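PDB 2P4G: bacterial bifunctional deaminase-reductase C-terminal domain-containing protein, which is probably an NADP-dependent reductase of the RibD C-terminal family, related to the pyrimidine reductases of riboflavin biosynthesis. Local coordinates for residues N45-S51 and I220-S226; M57-D62 and S249-F255. All blocks are in the same frame, centred on the assembly; numbering follows the deposited sequence.

From the N terminus, strand 35-43 leads into the loop that holds 45-51. Segment 57-62 spans the end of that loop and the start of helix 60-72. The other partners come much later. Interaction 1 closes a loop of 168 intervening residues by joining 45-51 to 220-226, at the end of strand 219-222. Interaction 2 closes one of 186 residues by joining 57-62 to 249-255, just ahead of and into strand 254-260. The two closures cross, because their segments alternate along the chain. Their centres are about 17 Å apart. They meet at Met-57, a selenomethionine, whose SE lies 3.9 Å from Ile-221 CD1. Together they tie the early loop to the C-terminal strands.

Interaction 1 of 2, residues N45-S51 and I220-S226; sequences NGSATLS and IICPVES
The loop 45-51 runs beside the end of strand 219-222 and the turn after it, with Ser-47 and Val-224 CA atoms 4.9 Å apart and one backbone bond, Ala-48 N to Ser-226 O, at 2.8 Å. At the strand end, Asn-45 acts through its whole amide. Asn-45 OD1 accepts from Ile-221 N at 3.0 Å, and Asn-45 ND2 gives a nearly straight bond to Ile-221 O at 2.6 Å. That oxygen lies in the amide plane of Asn-45, but ND2 sits above the carbonyl plane of Ile-221. With chi1 at 69°, CG is tucked over the Asn-45 backbone and the amide faces the strand. Ser-43 OG also bonds OD1.

Ser-47 OG donates to Thr-49 O within its own loop, in the carbonyl plane and on a lone pair. It also receives weak bonds from the N atoms of Glu-225 and Ser-226. Glu-225 extends toward the 49-51 end of the loop. Thr-49 OG1 donates to Glu-225 OE1 at 2.7 Å from above the carboxylate plane. Ser-51 N meets the syn lone pair of Glu-225 OE2, also at 2.7 Å, though the bond is bent (137°). Gly-52 N adds a second bond to OE1, so both oxygens are held and the carboxylate is fixed in rotation.

Apolar contact comes from Ile-221 CD1, 3.7 Å from Leu-50 CB. Val-224 lays CG1 against Ser-47 CA and CG2 near Asn-45 O. A cis peptide bond before Pro-223 turns the chain out of the strand.

Ile-220 to Cys-222 pair antiparallel with a strand of the second subunit. The arrangement is thus a loop fastened to an intersubunit beta ladder within the RibD C-terminal, dihydrofolate reductase-like fold.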
loop_
_atom_site.group_PDB
_atom_site.type_symbol
_atom_site.label_atom_id
_atom_site.label_comp_id
_atom_site.label_asym_id
_atom_site.label_seq_id
_atom_site.Cartn_x
_atom_site.Cartn_y
_atom_site.Cartn_z
ATOM N N ASN A 45 0.062 3.837 -1.323
ATOM C CA ASN A 45 -0.921 4.020 -0.284
ATOM C C ASN A 45 -2.221 3.213 -0.482
ATOM O O ASN A 45 -3.229 3.518 0.123
ATOM C CB ASN A 45 -1.166 5.528 -0.068
ATOM C CG ASN A 45 -1.877 6.183 -1.221
ATOM O OD1 ASN A 45 -1.577 5.946 -2.403
ATOM N ND2 ASN A 45 -2.855 6.998 -0.881
ATOM N N GLY A 46 -2.193 2.182 -1.320
ATOM C CA GLY A 46 -3.278 1.206 -1.352
ATOM C C GLY A 46 -4.470 1.445 -2.248
ATOM O O GLY A 46 -5.520 0.822 -2.050
ATOM N N SER A 47 -4.332 2.325 -3.238
ATOM C CA SER A 47 -5.349 2.455 -4.282
ATOM C C SER A 47 -5.040 1.512 -5.451
ATOM O O SER A 47 -3.925 1.505 -5.940
ATOM C CB SER A 47 -5.454 3.882 -4.775
ATOM O OG SER A 47 -6.496 3.970 -5.734
ATOM N N ALA A 48 -6.027 0.708 -5.866
ATOM C CA ALA A 48 -5.894 -0.182 -7.023
ATOM C C ALA A 48 -6.026 0.572 -8.357
ATOM O O ALA A 48 -5.668 0.034 -9.421
ATOM C CB ALA A 48 -6.956 -1.321 -6.960
ATOM N N THR A 49 -6.590 1.784 -8.312
ATOM C CA THR A 49 -6.860 2.540 -9.523
ATOM C C THR A 49 -6.300 3.937 -9.436
ATOM O O THR A 49 -6.164 4.502 -8.360
ATOM C CB THR A 49 -8.392 2.653 -9.848
ATOM O OG1 THR A 49 -9.072 3.352 -8.800
ATOM C CG2 THR A 49 -9.038 1.275 -10.096
ATOM N N LEU A 50 -5.981 4.465 -10.611
ATOM C CA LEU A 50 -5.651 5.858 -10.823
ATOM C C LEU A 50 -6.560 6.294 -11.965
ATOM O O LEU A 50 -6.608 5.648 -13.006
ATOM C CB LEU A 50 -4.177 5.983 -11.203
ATOM C CG LEU A 50 -3.594 7.339 -11.576
ATOM C CD1 LEU A 50 -3.848 8.316 -10.461
ATOM C CD2 LEU A 50 -2.082 7.191 -11.865
ATOM N N SER A 51 -7.314 7.362 -11.754
ATOM C CA SER A 51 -8.315 7.772 -12.702
ATOM C C SER A 51 -9.204 6.586 -13.096
ATOM O O SER A 51 -9.507 6.373 -14.284
ATOM C CB SER A 51 -7.655 8.379 -13.936
ATOM O OG SER A 51 -7.013 9.582 -13.604
ATOM N N ILE A 220 1.392 8.074 -5.360
ATOM C CA ILE A 220 0.537 8.350 -4.207
ATOM C C ILE A 220 -0.771 8.861 -4.750
ATOM O O ILE A 220 -0.767 9.741 -5.564
ATOM C CB ILE A 220 1.112 9.462 -3.333
ATOM C CG1 ILE A 220 2.447 9.013 -2.722
ATOM C CG2 ILE A 220 0.080 9.905 -2.309
ATOM C CD1 ILE A 220 3.080 10.010 -1.789
ATOM N N ILE A 221 -1.878 8.289 -4.297
ATOM C CA ILE A 221 -3.225 8.679 -4.727
ATOM C C ILE A 221 -4.074 8.936 -3.480
ATOM O O ILE A 221 -4.347 8.006 -2.701
ATOM C CB ILE A 221 -3.867 7.576 -5.586
ATOM C CG1 ILE A 221 -2.977 7.297 -6.826
ATOM C CG2 ILE A 221 -5.290 7.982 -5.980
ATOM C CD1 ILE A 221 -3.294 6.011 -7.594
ATOM N N CYS A 222 -4.424 10.207 -3.272
ATOM C CA CYS A 222 -5.292 10.654 -2.178
ATOM C C CYS A 222 -6.454 11.454 -2.728
ATOM O O CYS A 222 -6.241 12.428 -3.444
ATOM C CB CYS A 222 -4.552 11.562 -1.231
ATOM S SG CYS A 222 -3.221 10.754 -0.476
ATOM N N PRO A 223 -7.689 11.077 -2.369
ATOM C CA PRO A 223 -8.025 9.955 -1.518
ATOM C C PRO A 223 -7.795 8.677 -2.250
ATOM O O PRO A 223 -7.703 8.676 -3.465
ATOM C CB PRO A 223 -9.525 10.157 -1.251
ATOM C CG PRO A 223 -9.800 11.556 -1.609
ATOM C CD PRO A 223 -8.895 11.819 -2.756
ATOM N N VAL A 224 -7.699 7.585 -1.519
ATOM C CA VAL A 224 -7.627 6.286 -2.150
ATOM C C VAL A 224 -8.902 6.126 -2.995
ATOM O O VAL A 224 -10.011 6.146 -2.471
ATOM C CB VAL A 224 -7.468 5.163 -1.102
ATOM C CG1 VAL A 224 -7.786 3.852 -1.692
ATOM C CG2 VAL A 224 -6.071 5.159 -0.550
ATOM N N GLU A 225 -8.740 6.032 -4.309
ATOM C CA GLU A 225 -9.888 5.881 -5.180
ATOM C C GLU A 225 -10.574 4.553 -4.921
ATOM O O GLU A 225 -11.778 4.461 -4.790
ATOM C CB GLU A 225 -9.464 5.855 -6.639
ATOM C CG GLU A 225 -8.986 7.132 -7.200
ATOM C CD GLU A 225 -8.606 6.986 -8.654
ATOM O OE1 GLU A 225 -9.065 5.989 -9.293
ATOM O OE2 GLU A 225 -7.838 7.873 -9.127
ATOM N N SER A 226 -9.774 3.510 -4.913
ATOM C CA SER A 226 -10.297 2.200 -4.805
ATOM C C SER A 226 -9.413 1.347 -3.888
ATOM O O SER A 226 -8.391 0.787 -4.303
ATOM C CB SER A 226 -10.428 1.619 -6.203
ATOM O OG SER A 226 -11.166 0.421 -6.128
#

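Interaction 2 of 2, residues M57-D62 and S249-F255; sequences MGDQTD and SPNGLIF. With EDO (1,2-ethanediol), chain J.
Asp-59 reaches Ser-249 through its carboxylate. Its CB points toward the turn at 249-252. The chi1 of 65° swings CG so that one oxygen faces Ser-249 and the other the helix start. Asp-59 OD2 accepts from Ser-249 OG at 2.6 Å, on the syn side and 22° out of plane. Leu-253 CD1 packs against the same oxygen. Asp-59 OD1 accepts from Asp-62 N at 3.0 Å and, as the N-cap, caps the start of helix 60-72. Asp-59 OD1 also lies 3.6 Å from Leu-253 CD2 and near the edge of the Phe-255 ring.

Ser-249 OG itself accepts from Leu-253 N, just past the type I turn that Ser-249 begins; its own proton goes to Asp-59. Two residues on from the cap, Thr-61 CG2 comes obliquely to within 3.4 Å of Phe-255 CE2. Asp-62 CB lies at the edge of that ring, in its plane, and the Asp-62 carboxylate is nearly coplanar with the ring (14°). Thr-215 holds Asp-62 OD1, and an ethanediol, probably from the crystallisation liquor, donates to OD2.

One carboxylate therefore both caps a helix and bonds a turn. The helix N terminus and the two donors would be expected to stabilise its negative charge.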
loop_
_atom_site.group_PDB
_atom_site.type_symbol
_atom_site.label_atom_id
_atom_site.label_comp_id
_atom_site.label_asym_id
_atom_site.label_seq_id
_atom_site.Cartn_x
_atom_site.Cartn_y
_atom_site.Cartn_z
HETATM N N MSE A 57 -1.026 2.695 -14.125
HETATM C CA MSE A 57 -0.018 2.505 -13.102
HETATM C C MSE A 57 1.045 1.497 -13.522
HETATM O O MSE A 57 2.175 1.581 -13.076
HETATM C CB MSE A 57 -0.660 2.101 -11.785
HETATM C CG MSE A 57 -1.197 3.291 -11.048
HETATM SE SE MSE A 57 -1.564 2.886 -9.229
HETATM C CE MSE A 57 -3.157 1.750 -9.639
ATOM N N GLY A 58 0.681 0.563 -14.390
ATOM C CA GLY A 58 1.587 -0.496 -14.794
ATOM C C GLY A 58 2.568 -0.005 -15.821
ATOM O O GLY A 58 2.340 1.017 -16.465
ATOM N N ASP A 59 3.676 -0.725 -15.948
ATOM C CA ASP A 59 4.623 -0.507 -17.039
ATOM C C ASP A 59 4.698 -1.814 -17.828
ATOM O O ASP A 59 3.858 -2.697 -17.644
ATOM C CB ASP A 59 5.995 -0.026 -16.527
ATOM C CG ASP A 59 6.720 -1.066 -15.674
ATOM O OD1 ASP A 59 6.169 -2.152 -15.420
ATOM O OD2 ASP A 59 7.851 -0.780 -15.241
ATOM N N GLN A 60 5.684 -1.932 -18.709
ATOM C CA GLN A 60 5.796 -3.101 -19.560
ATOM C C GLN A 60 6.171 -4.334 -18.773
ATOM O O GLN A 60 5.683 -5.403 -19.056
ATOM C CB GLN A 60 6.827 -2.882 -20.676
ATOM C CG GLN A 60 6.736 -3.952 -21.768
ATOM C CD GLN A 60 5.316 -4.119 -22.305
ATOM O OE1 GLN A 60 4.735 -3.170 -22.833
ATOM N NE2 GLN A 60 4.747 -5.323 -22.159
ATOM N N THR A 61 7.045 -4.184 -17.793
ATOM C CA THR A 61 7.455 -5.323 -16.958
ATOM C C THR A 61 6.217 -5.937 -16.314
ATOM O O THR A 61 5.966 -7.122 -16.455
ATOM C CB THR A 61 8.512 -4.907 -15.930
ATOM O OG1 THR A 61 9.652 -4.349 -16.617
ATOM C CG2 THR A 61 8.948 -6.090 -15.117
ATOM N N ASP A 62 5.414 -5.089 -15.679
ATOM C CA ASP A 62 4.162 -5.490 -15.053
ATOM C C ASP A 62 3.186 -6.160 -16.022
ATOM O O ASP A 62 2.562 -7.162 -15.665
ATOM C CB ASP A 62 3.489 -4.268 -14.416
ATOM C CG ASP A 62 2.282 -4.634 -13.603
ATOM O OD1 ASP A 62 2.428 -5.285 -12.548
ATOM O OD2 ASP A 62 1.176 -4.301 -14.026
ATOM N N SER A 249 11.150 -2.863 -11.468
ATOM C CA SER A 249 11.366 -2.489 -12.875
ATOM C C SER A 249 12.213 -1.224 -12.982
ATOM O O SER A 249 12.433 -0.542 -11.977
ATOM C CB SER A 249 10.025 -2.262 -13.581
ATOM O OG SER A 249 9.369 -1.104 -13.120
ATOM N N PRO A 250 12.689 -0.887 -14.197
ATOM C CA PRO A 250 13.465 0.353 -14.340
ATOM C C PRO A 250 12.633 1.618 -14.143
ATOM O O PRO A 250 13.194 2.682 -13.920
ATOM C CB PRO A 250 14.014 0.282 -15.774
ATOM C CG PRO A 250 13.714 -1.107 -16.261
ATOM C CD PRO A 250 12.559 -1.599 -15.482
ATOM N N ASN A 251 11.311 1.489 -14.232
ATOM C CA ASN A 251 10.391 2.569 -13.890
ATOM C C ASN A 251 10.052 2.656 -12.396
ATOM O O ASN A 251 9.232 3.477 -12.004
ATOM C CB ASN A 251 9.116 2.415 -14.699
ATOM C CG ASN A 251 9.374 2.486 -16.191
ATOM O OD1 ASN A 251 9.102 1.543 -16.921
ATOM N ND2 ASN A 251 9.920 3.605 -16.644
ATOM N N GLY A 252 10.657 1.806 -11.576
ATOM C CA GLY A 252 10.534 1.909 -10.130
ATOM C C GLY A 252 9.313 1.222 -9.559
ATOM O O GLY A 252 8.949 1.463 -8.404
ATOM N N LEU A 253 8.685 0.351 -10.345
ATOM C CA LEU A 253 7.600 -0.460 -9.833
ATOM C C LEU A 253 8.201 -1.612 -9.054
ATOM O O LEU A 253 9.210 -2.180 -9.472
ATOM C CB LEU A 253 6.714 -1.004 -10.958
ATOM C CG LEU A 253 5.667 -0.056 -11.594
ATOM C CD1 LEU A 253 6.347 1.020 -12.413
ATOM C CD2 LEU A 253 4.657 -0.870 -12.436
ATOM N N ILE A 254 7.602 -1.938 -7.910
ATOM C CA ILE A 254 8.106 -3.037 -7.065
ATOM C C ILE A 254 7.219 -4.216 -7.388
ATOM O O ILE A 254 5.998 -4.072 -7.524
ATOM C CB ILE A 254 8.048 -2.750 -5.547
ATOM C CG1 ILE A 254 8.814 -1.479 -5.191
ATOM C CG2 ILE A 254 8.619 -3.931 -4.718
ATOM C CD1 ILE A 254 8.560 -1.032 -3.728
ATOM N N PHE A 255 7.852 -5.369 -7.563
ATOM C CA PHE A 255 7.137 -6.589 -7.762
ATOM C C PHE A 255 7.459 -7.462 -6.577
ATOM O O PHE A 255 8.628 -7.636 -6.234
ATOM C CB PHE A 255 7.561 -7.268 -9.056
ATOM C CG PHE A 255 7.393 -6.408 -10.255
ATOM C CD1 PHE A 255 6.138 -6.216 -10.812
ATOM C CD2 PHE A 255 8.470 -5.773 -10.821
ATOM C CE1 PHE A 255 5.976 -5.428 -11.898
ATOM C CE2 PHE A 255 8.304 -4.982 -11.928
ATOM C CZ PHE A 255 7.059 -4.807 -12.470
HETATM C C1 EDO J . -2.359 -5.646 -12.647
HETATM O O1 EDO J . -1.010 -6.030 -12.403
HETATM C C2 EDO J . -3.218 -6.793 -12.120
HETATM O O2 EDO J . -4.627 -6.473 -11.950
#